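Local coordinates for protein alpha-galactosidase (Thermus thermophilus, PDB 6LCJ) that probably hydrolyses alpha-galactosides, as a thermostable glycoside hydrolase family 36 enzyme that assembles as a hexamer, at residues Arg229-Leu238 with Tyr298-Ala309; Glu317-Ala325 with Phe338-Leu349. All blocks are in the same frame, centred on the assembly; numbering follows the deposited sequence.

Overall arrangement
Both contacts are largely buried and belong to the TIM barrel, with centres about 13 Å apart. Contact 1 joins two neighbouring strands, 229-234 and 298-303, and the loops that follow them. Contact 2 packs helix 317-331, the next helix in the chain, on the loop after strand 335-338. The chemistry differs accordingly. Contact 1 rests on a ladder of parallel backbone bonds, with aromatic and charged side chains added. In contact 2 every direct hydrogen bond comes from a helix side chain, Y320 or R321. The two meet where L303 and Y307 pair by backbone with C339 and G340, and where F237 packs on M324.

Contact 1. Residues Arg229-Leu238 with Tyr298-Ala309; sequences RAGLWFAPFL and YDYLKLDFLYAA
R229 and D299 meet by side chain at the start of two adjacent parallel strands, 229-234 and 298-303, in the (beta/alpha)8 barrel. R229 NE lies 3.2 Å from D299 OD2 in a salt bridge. A bend at chi3 (65°) brings NH2 to D299 O, which it meets from above the carbonyl plane. With an alanine here, the D299 carboxylate would probably lose its charged mate, and D299 O the bond from NH2. A230 CB then touches the Y298 ring. L232 CB sits over one face of the Y298 ring, 4.0 Å from its centroid, in a CH-pi contact. The Y298 hydroxyl is bonded to M216 O. L232 N and O pair with Y300 O and K302 N. W233 points to the face of the sheet opposite L232, the same one as K302. W233 NE1 donates to D304 OD2 over 2.8 Å, nearly straight at 166°, and the oxygen accepts with its anti lone pair. The indole and carboxylate planes stand 86° apart. D304 OD1 accepts F305 N, so both carboxylate oxygens are held. K302 CD runs past the indole edge, 3.7 Å from W233 CD1, and K302 NZ continues to a salt bridge with D196. At F234 the ring edge meets L301 CD2, 4.0 Å from F234 CE1. F234 N pairs with K302 O, and F234 O takes D304 N. Further on, A309 CB lies over a face of the F237 ring. Water 1 bridges F237 N and D304 O. At the end of the segment L238 CD2 touches F305 CD2 at 3.5 Å.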
loop_
_atom_site.group_PDB
_atom_site.type_symbol
_atom_site.label_atom_id
_atom_site.label_comp_id
_atom_site.label_asym_id
_atom_site.label_seq_id
_atom_site.Cartn_x
_atom_site.Cartn_y
_atom_site.Cartn_z
ATOM N N ARG E 229 -61.034 1.433 -8.591
ATOM C CA ARG E 229 -60.311 2.262 -7.641
ATOM C C ARG E 229 -59.042 2.800 -8.284
ATOM O O ARG E 229 -58.419 2.146 -9.126
ATOM C CB ARG E 229 -59.945 1.462 -6.395
ATOM C CG ARG E 229 -61.121 0.940 -5.606
ATOM C CD ARG E 229 -60.657 -0.120 -4.611
ATOM N NE ARG E 229 -59.776 0.453 -3.603
ATOM C CZ ARG E 229 -59.369 -0.200 -2.520
ATOM N NH1 ARG E 229 -59.767 -1.445 -2.300
ATOM N NH2 ARG E 229 -58.569 0.401 -1.651
ATOM N N ALA E 230 -58.651 3.996 -7.868
ATOM C CA ALA E 230 -57.500 4.682 -8.432
ATOM C C ALA E 230 -56.289 4.525 -7.513
ATOM O O ALA E 230 -56.403 4.689 -6.296
ATOM C CB ALA E 230 -57.827 6.157 -8.656
ATOM N N GLY E 231 -55.137 4.216 -8.102
ATOM C CA GLY E 231 -53.915 3.965 -7.349
ATOM C C GLY E 231 -52.818 4.918 -7.781
ATOM O O GLY E 231 -52.720 5.259 -8.962
ATOM N N LEU E 232 -52.000 5.355 -6.813
ATOM C CA LEU E 232 -50.921 6.296 -7.079
ATOM C C LEU E 232 -49.672 5.896 -6.298
ATOM O O LEU E 232 -49.753 5.317 -5.207
ATOM C CB LEU E 232 -51.354 7.729 -6.734
ATOM C CG LEU E 232 -50.538 8.943 -7.200
ATOM C CD1 LEU E 232 -50.512 9.081 -8.707
ATOM C CD2 LEU E 232 -51.112 10.212 -6.579
ATOM N N TRP E 233 -48.513 6.228 -6.873
ATOM C CA TRP E 233 -47.187 5.854 -6.393
ATOM C C TRP E 233 -46.463 7.066 -5.815
ATOM O O TRP E 233 -46.434 8.128 -6.441
ATOM C CB TRP E 233 -46.368 5.284 -7.563
ATOM C CG TRP E 233 -44.911 4.970 -7.311
ATOM C CD1 TRP E 233 -44.389 3.758 -6.953
ATOM C CD2 TRP E 233 -43.794 5.861 -7.436
ATOM N NE1 TRP E 233 -43.022 3.839 -6.850
ATOM C CE2 TRP E 233 -42.631 5.121 -7.133
ATOM C CE3 TRP E 233 -43.661 7.211 -7.773
ATOM C CZ2 TRP E 233 -41.356 5.690 -7.149
ATOM C CZ3 TRP E 233 -42.383 7.775 -7.792
ATOM C CH2 TRP E 233 -41.256 7.013 -7.477
ATOM N N PHE E 234 -45.836 6.896 -4.647
ATOM C CA PHE E 234 -44.937 7.905 -4.084
ATOM C C PHE E 234 -43.652 7.255 -3.586
ATOM O O PHE E 234 -43.622 6.070 -3.262
ATOM C CB PHE E 234 -45.559 8.663 -2.899
ATOM C CG PHE E 234 -46.831 9.359 -3.225
ATOM C CD1 PHE E 234 -48.047 8.700 -3.098
ATOM C CD2 PHE E 234 -46.822 10.681 -3.643
ATOM C CE1 PHE E 234 -49.231 9.334 -3.405
ATOM C CE2 PHE E 234 -48.003 11.338 -3.947
ATOM C CZ PHE E 234 -49.215 10.659 -3.826
ATOM N N ALA E 235 -42.587 8.061 -3.497
ATOM C CA ALA E 235 -41.363 7.726 -2.760
ATOM C C ALA E 235 -41.175 8.836 -1.734
ATOM O O ALA E 235 -40.319 9.715 -1.905
ATOM C CB ALA E 235 -40.145 7.596 -3.678
ATOM N N PRO E 236 -41.956 8.822 -0.649
ATOM C CA PRO E 236 -42.156 10.061 0.127
ATOM C C PRO E 236 -40.911 10.592 0.838
ATOM O O PRO E 236 -40.811 11.810 1.027
ATOM C CB PRO E 236 -43.262 9.674 1.126
ATOM C CG PRO E 236 -43.259 8.184 1.157
ATOM C CD PRO E 236 -42.813 7.717 -0.182
ATOM N N PHE E 237 -39.959 9.743 1.235
ATOM C CA PHE E 237 -38.793 10.195 1.985
ATOM C C PHE E 237 -37.526 10.267 1.141
ATOM O O PHE E 237 -36.420 10.320 1.699
ATOM C CB PHE E 237 -38.558 9.294 3.188
ATOM C CG PHE E 237 -39.701 9.278 4.135
ATOM C CD1 PHE E 237 -39.820 10.245 5.117
ATOM C CD2 PHE E 237 -40.668 8.291 4.047
ATOM C CE1 PHE E 237 -40.886 10.221 5.999
ATOM C CE2 PHE E 237 -41.719 8.271 4.905
ATOM C CZ PHE E 237 -41.836 9.221 5.892
ATOM N N LEU E 238 -37.663 10.309 -0.177
ATOM C CA LEU E 238 -36.538 10.298 -1.089
ATOM C C LEU E 238 -36.459 11.629 -1.815
ATOM O O LEU E 238 -37.483 12.197 -2.200
ATOM C CB LEU E 238 -36.680 9.155 -2.092
ATOM C CG LEU E 238 -35.428 8.466 -2.614
ATOM C CD1 LEU E 238 -34.745 7.724 -1.511
ATOM C CD2 LEU E 238 -35.835 7.527 -3.710
ATOM N N TYR E 298 -57.580 8.967 -4.944
ATOM C CA TYR E 298 -56.852 7.705 -4.855
ATOM C C TYR E 298 -57.002 7.107 -3.466
ATOM O O TYR E 298 -56.771 7.796 -2.470
ATOM C CB TYR E 298 -55.373 7.921 -5.173
ATOM C CG TYR E 298 -55.156 8.530 -6.531
ATOM C CD1 TYR E 298 -55.252 9.903 -6.722
ATOM C CD2 TYR E 298 -54.890 7.732 -7.634
ATOM C CE1 TYR E 298 -55.072 10.458 -7.964
ATOM C CE2 TYR E 298 -54.698 8.287 -8.882
ATOM C CZ TYR E 298 -54.797 9.644 -9.038
ATOM O OH TYR E 298 -54.607 10.195 -10.273
ATOM N N ASP E 299 -57.372 5.822 -3.389
ATOM C CA ASP E 299 -57.402 5.112 -2.109
ATOM C C ASP E 299 -56.567 3.827 -2.126
ATOM O O ASP E 299 -56.721 2.978 -1.245
ATOM C CB ASP E 299 -58.840 4.805 -1.699
ATOM C CG ASP E 299 -59.561 3.935 -2.713
ATOM O OD1 ASP E 299 -59.117 3.871 -3.878
ATOM O OD2 ASP E 299 -60.584 3.319 -2.341
ATOM N N TYR E 300 -55.707 3.660 -3.127
ATOM C CA TYR E 300 -54.690 2.618 -3.157
ATOM C C TYR E 300 -53.365 3.325 -3.410
ATOM O O TYR E 300 -53.217 4.021 -4.418
ATOM C CB TYR E 300 -55.012 1.575 -4.244
ATOM C CG TYR E 300 -54.030 0.425 -4.405
ATOM C CD1 TYR E 300 -52.769 0.624 -4.957
ATOM C CD2 TYR E 300 -54.384 -0.871 -4.039
ATOM C CE1 TYR E 300 -51.882 -0.427 -5.118
ATOM C CE2 TYR E 300 -53.504 -1.938 -4.199
ATOM C CZ TYR E 300 -52.260 -1.706 -4.742
ATOM O OH TYR E 300 -51.382 -2.747 -4.891
ATOM N N LEU E 301 -52.425 3.203 -2.478
ATOM C CA LEU E 301 -51.174 3.953 -2.550
ATOM C C LEU E 301 -49.986 3.007 -2.512
ATOM O O LEU E 301 -49.915 2.124 -1.651
ATOM C CB LEU E 301 -51.069 4.960 -1.409
ATOM C CG LEU E 301 -52.203 5.983 -1.348
ATOM C CD1 LEU E 301 -52.031 6.894 -0.120
ATOM C CD2 LEU E 301 -52.243 6.780 -2.651
ATOM N N LYS E 302 -49.069 3.184 -3.451
ATOM C CA LYS E 302 -47.824 2.427 -3.480
ATOM C C LYS E 302 -46.729 3.340 -2.946
ATOM O O LYS E 302 -46.304 4.287 -3.618
ATOM C CB LYS E 302 -47.512 1.918 -4.885
ATOM C CG LYS E 302 -46.264 1.044 -4.988
ATOM C CD LYS E 302 -46.113 0.478 -6.404
ATOM C CE LYS E 302 -44.736 -0.148 -6.655
ATOM N NZ LYS E 302 -44.591 -0.668 -8.065
ATOM N N LEU E 303 -46.307 3.072 -1.724
ATOM C CA LEU E 303 -45.298 3.868 -1.051
ATOM C C LEU E 303 -43.979 3.142 -1.229
ATOM O O LEU E 303 -43.828 2.003 -0.781
ATOM C CB LEU E 303 -45.655 4.051 0.425
ATOM C CG LEU E 303 -47.057 4.636 0.627
ATOM C CD1 LEU E 303 -47.390 4.826 2.116
ATOM C CD2 LEU E 303 -47.187 5.959 -0.138
ATOM N N ASP E 304 -43.047 3.783 -1.912
ATOM C CA ASP E 304 -41.865 3.120 -2.418
ATOM C C ASP E 304 -40.619 3.706 -1.774
ATOM O O ASP E 304 -40.653 4.800 -1.203
ATOM C CB ASP E 304 -41.780 3.262 -3.936
ATOM C CG ASP E 304 -41.061 2.095 -4.605
ATOM O OD1 ASP E 304 -40.361 1.297 -3.923
ATOM O OD2 ASP E 304 -41.208 1.994 -5.841
ATOM N N PHE E 305 -39.513 2.953 -1.889
ATOM C CA PHE E 305 -38.215 3.369 -1.376
ATOM C C PHE E 305 -38.297 3.704 0.102
ATOM O O PHE E 305 -37.644 4.636 0.568
ATOM C CB PHE E 305 -37.660 4.564 -2.158
ATOM C CG PHE E 305 -37.264 4.236 -3.564
ATOM C CD1 PHE E 305 -38.224 4.098 -4.557
ATOM C CD2 PHE E 305 -35.929 4.054 -3.894
ATOM C CE1 PHE E 305 -37.861 3.785 -5.865
ATOM C CE2 PHE E 305 -35.555 3.741 -5.202
ATOM C CZ PHE E 305 -36.524 3.608 -6.188
ATOM N N LEU E 306 -39.116 2.955 0.837
ATOM C CA LEU E 306 -39.352 3.238 2.242
ATOM C C LEU E 306 -38.148 2.924 3.121
ATOM O O LEU E 306 -38.133 3.339 4.287
ATOM C CB LEU E 306 -40.573 2.455 2.727
ATOM C CG LEU E 306 -41.959 2.846 2.177
ATOM C CD1 LEU E 306 -43.018 1.923 2.766
ATOM C CD2 LEU E 306 -42.273 4.280 2.490
ATOM N N TYR E 307 -37.141 2.206 2.599
ATOM C CA TYR E 307 -35.876 2.089 3.320
ATOM C C TYR E 307 -35.277 3.466 3.640
ATOM O O TYR E 307 -34.537 3.610 4.622
ATOM C CB TYR E 307 -34.874 1.252 2.505
ATOM C CG TYR E 307 -34.295 2.024 1.336
ATOM C CD1 TYR E 307 -33.162 2.812 1.484
ATOM C CD2 TYR E 307 -34.904 1.989 0.095
ATOM C CE1 TYR E 307 -32.658 3.541 0.432
ATOM C CE2 TYR E 307 -34.398 2.714 -0.962
ATOM C CZ TYR E 307 -33.283 3.487 -0.788
ATOM O OH TYR E 307 -32.803 4.207 -1.844
ATOM N N ALA E 308 -35.550 4.480 2.812
ATOM C CA ALA E 308 -34.966 5.791 3.070
ATOM C C ALA E 308 -35.368 6.327 4.437
ATOM O O ALA E 308 -34.587 7.035 5.081
ATOM C CB ALA E 308 -35.359 6.773 1.973
ATOM N N ALA E 309 -36.566 5.984 4.911
ATOM C CA ALA E 309 -37.022 6.448 6.210
ATOM C C ALA E 309 -36.381 5.700 7.377
ATOM O O ALA E 309 -36.567 6.109 8.535
ATOM C CB ALA E 309 -38.542 6.322 6.295
HETATM O O HOH W 1 -39.507 6.801 0.538
#

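Contact 2. Residues Glu317-Ala325 with Phe338-Leu349; sequences EARYRKAMA and FCGAPVLASLGL
Helix 317-331 of the TIM barrel packs on the loop that follows strand 335-338, and Y320 and R321 make the main grip. The Y320 ring is clamped between two residues. P342 CG stands over the centre of one face of the Y320 ring, 3.9 Å from the centroid and 9° off the normal, a CH-pi contact. M324 CG, one helical turn on, lies against the opposite face. Y320 CG is anti to the backbone N (chi1 168°), which sends the ring from the helix into the loop. Y320 OH donates to S346 OG at 2.6 Å. S346 OG in turn donates to P342 O at 2.7 Å, so a two-bond chain ties the tyrosine to the loop backbone. The same tyrosine hydroxyl also rests near F338 CD2. R321 bends at chi2 (97°) and lays its guanidinium along the loop carbonyls. R321 NH1 donates to A345 O over 2.9 Å, with that oxygen at the guanidinium edge. NH1 also reaches L347 O; the modelled distance is very short and its exact value doubtful. NH2 adds a weak bond to L347 O. L349 CD1 covers one face of the guanidinium, 3.8 Å from R321 NH1. L349 CD1 also touches M324 CB at 3.7 Å. M324 SD approaches the F338 ring obliquely, 5.1 Å from its centroid, as a Met-aromatic contact. At the start of the helix segment, E317 lies against A345 CB. Water 2 links E317 OE2, 2.8 Å away, to A345 N. The same carboxylate accepts G112 N and W50 NE1, outside the two segments. This is (beta/alpha)8-barrel packing, in which a helix and the loop after the following parallel strand close on each other.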
loop_
_atom_site.group_PDB
_atom_site.type_symbol
_atom_site.label_atom_id
_atom_site.label_comp_id
_atom_site.label_asym_id
_atom_site.label_seq_id
_atom_site.Cartn_x
_atom_site.Cartn_y
_atom_site.Cartn_z
ATOM N N GLU E 317 -35.004 1.670 12.621
ATOM C CA GLU E 317 -36.317 1.052 12.528
ATOM C C GLU E 317 -37.322 1.709 13.477
ATOM O O GLU E 317 -38.494 1.877 13.112
ATOM C CB GLU E 317 -36.193 -0.454 12.777
ATOM C CG GLU E 317 -35.624 -1.207 11.581
ATOM C CD GLU E 317 -35.671 -2.728 11.735
ATOM O OE1 GLU E 317 -36.178 -3.219 12.762
ATOM O OE2 GLU E 317 -35.223 -3.435 10.808
ATOM N N ALA E 318 -36.888 2.107 14.684
ATOM C CA ALA E 318 -37.789 2.805 15.613
ATOM C C ALA E 318 -38.308 4.124 15.033
ATOM O O ALA E 318 -39.504 4.417 15.143
ATOM C CB ALA E 318 -37.104 3.056 16.961
ATOM N N ARG E 319 -37.432 4.941 14.427
ATOM C CA ARG E 319 -37.903 6.138 13.724
ATOM C C ARG E 319 -38.850 5.763 12.593
ATOM O O ARG E 319 -39.890 6.407 12.396
ATOM C CB ARG E 319 -36.732 6.945 13.139
ATOM C CG ARG E 319 -35.893 7.706 14.145
ATOM C CD ARG E 319 -34.587 8.221 13.514
ATOM N NE ARG E 319 -34.609 8.028 12.070
ATOM C CZ ARG E 319 -33.568 7.590 11.364
ATOM N NH1 ARG E 319 -32.414 7.325 11.986
ATOM N NH2 ARG E 319 -33.685 7.405 10.036
ATOM N N TYR E 320 -38.483 4.739 11.818
ATOM C CA TYR E 320 -39.279 4.343 10.662
ATOM C C TYR E 320 -40.685 3.943 11.073
ATOM O O TYR E 320 -41.664 4.323 10.422
ATOM C CB TYR E 320 -38.588 3.187 9.930
ATOM C CG TYR E 320 -39.427 2.499 8.882
ATOM C CD1 TYR E 320 -39.545 3.026 7.594
ATOM C CD2 TYR E 320 -40.100 1.315 9.175
ATOM C CE1 TYR E 320 -40.316 2.379 6.627
ATOM C CE2 TYR E 320 -40.869 0.661 8.222
ATOM C CZ TYR E 320 -40.973 1.190 6.956
ATOM O OH TYR E 320 -41.736 0.532 6.018
ATOM N N ARG E 321 -40.805 3.173 12.153
ATOM C CA ARG E 321 -42.114 2.672 12.543
ATOM C C ARG E 321 -43.035 3.805 12.992
ATOM O O ARG E 321 -44.229 3.805 12.666
ATOM C CB ARG E 321 -41.956 1.624 13.638
ATOM C CG ARG E 321 -43.248 1.068 14.127
ATOM C CD ARG E 321 -43.556 -0.223 13.444
ATOM N NE ARG E 321 -44.762 -0.844 13.978
ATOM C CZ ARG E 321 -45.392 -1.849 13.380
ATOM N NH1 ARG E 321 -44.924 -2.335 12.238
ATOM N NH2 ARG E 321 -46.483 -2.370 13.918
ATOM N N LYS E 322 -42.497 4.783 13.734
ATOM C CA LYS E 322 -43.302 5.928 14.152
ATOM C C LYS E 322 -43.716 6.785 12.960
ATOM O O LYS E 322 -44.854 7.256 12.897
ATOM C CB LYS E 322 -42.546 6.764 15.175
ATOM C CG LYS E 322 -42.394 6.085 16.528
ATOM C CD LYS E 322 -41.471 6.883 17.464
ATOM C CE LYS E 322 -40.608 5.970 18.355
ATOM N NZ LYS E 322 -39.159 6.389 18.319
ATOM N N ALA E 323 -42.819 6.984 11.994
ATOM C CA ALA E 323 -43.190 7.732 10.794
ATOM C C ALA E 323 -44.280 7.009 10.009
ATOM O O ALA E 323 -45.259 7.623 9.572
ATOM C CB ALA E 323 -41.965 7.960 9.907
ATOM N N MET E 324 -44.124 5.698 9.811
ATOM C CA MET E 324 -45.120 4.948 9.057
ATOM C C MET E 324 -46.443 4.853 9.803
ATOM O O MET E 324 -47.504 4.831 9.174
ATOM C CB MET E 324 -44.595 3.545 8.732
ATOM C CG MET E 324 -43.440 3.508 7.746
ATOM S SD MET E 324 -43.736 4.513 6.271
ATOM C CE MET E 324 -42.731 5.877 6.709
ATOM N N ALA E 325 -46.402 4.768 11.136
ATOM C CA ALA E 325 -47.636 4.753 11.913
ATOM C C ALA E 325 -48.450 6.023 11.689
ATOM O O ALA E 325 -49.682 5.984 11.665
ATOM C CB ALA E 325 -47.312 4.574 13.392
ATOM N N PHE E 338 -46.543 -1.414 0.624
ATOM C CA PHE E 338 -45.186 -1.014 1.003
ATOM C C PHE E 338 -44.176 -1.626 0.042
ATOM O O PHE E 338 -44.200 -2.839 -0.199
ATOM C CB PHE E 338 -44.852 -1.453 2.434
ATOM C CG PHE E 338 -45.428 -0.558 3.516
ATOM C CD1 PHE E 338 -46.592 0.177 3.301
ATOM C CD2 PHE E 338 -44.824 -0.485 4.763
ATOM C CE1 PHE E 338 -47.135 0.961 4.303
ATOM C CE2 PHE E 338 -45.361 0.308 5.773
ATOM C CZ PHE E 338 -46.516 1.029 5.541
ATOM N N CYS E 339 -43.273 -0.793 -0.475
ATOM C CA CYS E 339 -42.265 -1.226 -1.434
ATOM C C CYS E 339 -40.906 -0.666 -1.020
ATOM O O CYS E 339 -40.822 0.419 -0.438
ATOM C CB CYS E 339 -42.640 -0.771 -2.880
ATOM S SG CYS E 339 -41.619 -1.534 -4.238
ATOM N N GLY E 340 -39.837 -1.408 -1.324
ATOM C CA GLY E 340 -38.495 -0.986 -0.942
ATOM C C GLY E 340 -38.347 -0.813 0.550
ATOM O O GLY E 340 -37.581 0.047 1.021
ATOM N N ALA E 341 -39.060 -1.606 1.299
ATOM C CA ALA E 341 -39.370 -1.291 2.666
ATOM C C ALA E 341 -38.753 -2.306 3.604
ATOM O O ALA E 341 -38.693 -3.499 3.274
ATOM C CB ALA E 341 -40.894 -1.265 2.876
ATOM N N PRO E 342 -38.300 -1.861 4.775
ATOM C CA PRO E 342 -37.968 -2.803 5.849
ATOM C C PRO E 342 -39.069 -3.834 6.024
ATOM O O PRO E 342 -40.209 -3.489 6.346
ATOM C CB PRO E 342 -37.850 -1.894 7.075
ATOM C CG PRO E 342 -37.455 -0.576 6.501
ATOM C CD PRO E 342 -38.222 -0.465 5.226
ATOM N N VAL E 343 -38.752 -5.102 5.800
ATOM C CA VAL E 343 -39.803 -6.109 5.733
ATOM C C VAL E 343 -40.470 -6.283 7.094
ATOM O O VAL E 343 -41.671 -6.039 7.248
ATOM C CB VAL E 343 -39.243 -7.429 5.176
ATOM C CG1 VAL E 343 -40.194 -8.564 5.456
ATOM C CG2 VAL E 343 -39.009 -7.286 3.671
ATOM N N LEU E 344 -39.705 -6.666 8.115
ATOM C CA LEU E 344 -40.337 -7.032 9.379
ATOM C C LEU E 344 -40.881 -5.809 10.111
ATOM O O LEU E 344 -41.972 -5.863 10.688
ATOM C CB LEU E 344 -39.345 -7.807 10.243
ATOM C CG LEU E 344 -38.962 -9.112 9.537
ATOM C CD1 LEU E 344 -37.872 -9.896 10.258
ATOM C CD2 LEU E 344 -40.201 -9.979 9.338
ATOM N N ALA E 345 -40.166 -4.682 10.065
ATOM C CA ALA E 345 -40.628 -3.487 10.770
ATOM C C ALA E 345 -41.888 -2.875 10.151
ATOM O O ALA E 345 -42.495 -1.992 10.769
ATOM C CB ALA E 345 -39.500 -2.447 10.825
ATOM N N SER E 346 -42.289 -3.317 8.950
ATOM C CA SER E 346 -43.490 -2.834 8.283
ATOM C C SER E 346 -44.731 -3.596 8.693
ATOM O O SER E 346 -45.838 -3.131 8.414
ATOM C CB SER E 346 -43.349 -2.937 6.758
ATOM O OG SER E 346 -42.422 -1.987 6.243
ATOM N N LEU E 347 -44.574 -4.750 9.331
ATOM C CA LEU E 347 -45.712 -5.613 9.614
ATOM C C LEU E 347 -46.683 -4.929 10.573
ATOM O O LEU E 347 -46.276 -4.249 11.521
ATOM C CB LEU E 347 -45.226 -6.934 10.197
ATOM C CG LEU E 347 -44.343 -7.796 9.291
ATOM C CD1 LEU E 347 -43.887 -9.089 9.996
ATOM C CD2 LEU E 347 -45.088 -8.108 7.994
ATOM N N GLY E 348 -47.979 -5.108 10.314
ATOM C CA GLY E 348 -49.012 -4.451 11.074
ATOM C C GLY E 348 -49.439 -3.105 10.529
ATOM O O GLY E 348 -50.528 -2.642 10.862
ATOM N N LEU E 349 -48.612 -2.460 9.714
ATOM C CA LEU E 349 -48.951 -1.190 9.088
ATOM C C LEU E 349 -49.299 -1.350 7.612
ATOM O O LEU E 349 -50.306 -0.800 7.152
ATOM C CB LEU E 349 -47.790 -0.203 9.242
ATOM C CG LEU E 349 -47.395 0.107 10.684
ATOM C CD1 LEU E 349 -46.105 0.890 10.732
ATOM C CD2 LEU E 349 -48.536 0.849 11.425
HETATM O O HOH W 2 -37.126 -4.651 9.202
#